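Local coordinates for esterase E25 (Uncultured bacterium, PDB 4Q05), which probably hydrolyses carboxylic esters as a dimeric esterase of the GTSAG motif subfamily of the bacterial hormone-sensitive lipase family, at residues G236-K241 with L280-Y285. Numbering follows the deposited sequence.
Sequences GADMSK and LVSPLY
In this alpha/beta hydrolase fold the loop leaving the end of strand 229-235 is pinned to the loop that precedes strand 294-299, its parallel neighbour in the central sheet, with D238 meeting Y285 and A237 lying against L284. The backbone carbonyl A237 O accepts from L284 N at 3.1 Å, an N-H drawn from the short 3-10 turn 283-285, while the methyl A237 CB rests on L284 CB at 3.9 Å. Two residues on, M239 N donates to S282 OG at 2.8 Å and nearly straight (164°); S282 OG is also hydrogen-bonded to L276 O, so the hydroxyl links two backbone groups. With CG anti to the backbone N (chi1 -177°), the D238 carboxylate ends beside the hydroxyl of Y285. Its OD2 lies 2.6 Å from Y285 OH, a weak hydrogen bond, and the carboxylate and ring planes are turned 79° apart. The other oxygen serves its own loop: OD1 receives S240 N on the anti side, closing an Asx turn, and S240 OG at 2.6 Å on the syn side, which fixes the rotation of the carboxylate. A salt bridge from R310 of helix 305-317 reaches OD2 and probably offsets its buried negative charge. Replacing D238 by an alanine would probably undo the Asx turn and leave R310 without its carboxylate partner and the Y285 hydroxyl without its close neighbour. Helix 305-317 also packs on A237 and L284 through T311, and helix 206-221, which follows the probable nucleophile elbow, meets P283 through N210 and M213. From that helix N210 ND2 bonds to both G236 O and V281 O, tying the two loops together beside the probable elbow, where G236 is joined to S206 by backbone hydrogen bonding.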
# COMPACT_ATOMS: atom_id res chain seq x y z
N GLY A 236 13.73 2.49 -6.13
CA GLY A 236 13.77 3.25 -7.35
C GLY A 236 13.57 2.28 -8.48
O GLY A 236 14.46 2.07 -9.28
N ALA A 237 12.42 1.64 -8.48
CA ALA A 237 12.16 0.52 -9.38
C ALA A 237 11.85 0.97 -10.81
O ALA A 237 12.18 0.28 -11.78
CB ALA A 237 11.02 -0.35 -8.84
N ASP A 238 11.22 2.12 -10.95
CA ASP A 238 10.98 2.73 -12.27
C ASP A 238 11.40 4.18 -12.21
O ASP A 238 10.73 5.00 -11.58
CB ASP A 238 9.50 2.63 -12.65
CG ASP A 238 9.21 3.18 -14.04
OD1 ASP A 238 10.11 3.81 -14.66
OD2 ASP A 238 8.06 2.99 -14.51
N MET A 239 12.52 4.51 -12.86
CA MET A 239 13.04 5.88 -12.79
C MET A 239 12.68 6.75 -13.99
O MET A 239 13.14 7.88 -14.08
CB MET A 239 14.54 5.89 -12.54
CG MET A 239 14.98 5.12 -11.28
SD MET A 239 13.99 5.53 -9.80
CE MET A 239 14.19 7.32 -9.71
N SER A 240 11.88 6.22 -14.92
CA SER A 240 11.21 7.10 -15.87
C SER A 240 10.17 7.81 -15.04
O SER A 240 9.88 7.39 -13.92
CB SER A 240 10.55 6.31 -17.00
OG SER A 240 9.49 5.51 -16.52
N LYS A 241 9.58 8.88 -15.57
CA LYS A 241 8.56 9.57 -14.82
C LYS A 241 7.23 8.87 -15.06
O LYS A 241 6.28 9.44 -15.60
CB LYS A 241 8.50 11.05 -15.17
CG LYS A 241 7.87 11.88 -14.06
CD LYS A 241 7.84 13.36 -14.38
CE LYS A 241 7.12 14.12 -13.27
NZ LYS A 241 7.03 15.58 -13.59
N LEU A 280 17.71 -2.37 -17.11
CA LEU A 280 18.95 -2.18 -16.39
C LEU A 280 18.90 -0.87 -15.60
O LEU A 280 19.55 -0.74 -14.57
CB LEU A 280 20.15 -2.23 -17.34
CG LEU A 280 20.40 -3.59 -18.00
CD1 LEU A 280 21.52 -3.51 -19.04
CD2 LEU A 280 20.71 -4.65 -16.95
N VAL A 281 18.10 0.08 -16.09
CA VAL A 281 17.91 1.36 -15.43
C VAL A 281 16.71 1.33 -14.48
O VAL A 281 16.74 1.89 -13.38
CB VAL A 281 17.67 2.48 -16.46
CG1 VAL A 281 17.38 3.79 -15.77
CG2 VAL A 281 18.88 2.61 -17.41
N SER A 282 15.63 0.68 -14.91
CA SER A 282 14.39 0.61 -14.14
C SER A 282 13.98 -0.85 -14.09
O SER A 282 13.24 -1.31 -14.95
CB SER A 282 13.31 1.43 -14.81
OG SER A 282 13.64 2.81 -14.78
N PRO A 283 14.51 -1.59 -13.11
CA PRO A 283 14.38 -3.05 -13.03
C PRO A 283 12.93 -3.55 -12.94
O PRO A 283 12.70 -4.73 -13.20
CB PRO A 283 15.14 -3.41 -11.75
CG PRO A 283 16.00 -2.28 -11.45
CD PRO A 283 15.39 -1.05 -12.05
N LEU A 284 11.99 -2.69 -12.56
CA LEU A 284 10.57 -3.06 -12.55
C LEU A 284 10.16 -3.61 -13.91
O LEU A 284 9.28 -4.47 -14.01
CB LEU A 284 9.70 -1.85 -12.22
CG LEU A 284 8.19 -2.06 -12.27
CD1 LEU A 284 7.79 -3.23 -11.35
CD2 LEU A 284 7.46 -0.80 -11.87
N TYR A 285 10.79 -3.11 -14.97
CA TYR A 285 10.47 -3.54 -16.33
C TYR A 285 11.05 -4.89 -16.67
O TYR A 285 10.69 -5.49 -17.69
CB TYR A 285 10.91 -2.49 -17.36
CG TYR A 285 10.06 -1.26 -17.26
CD1 TYR A 285 8.74 -1.29 -17.68
CD2 TYR A 285 10.54 -0.10 -16.68
CE1 TYR A 285 7.94 -0.19 -17.56
CE2 TYR A 285 9.74 1.02 -16.56
CZ TYR A 285 8.45 0.96 -17.00
OH TYR A 285 7.63 2.06 -16.88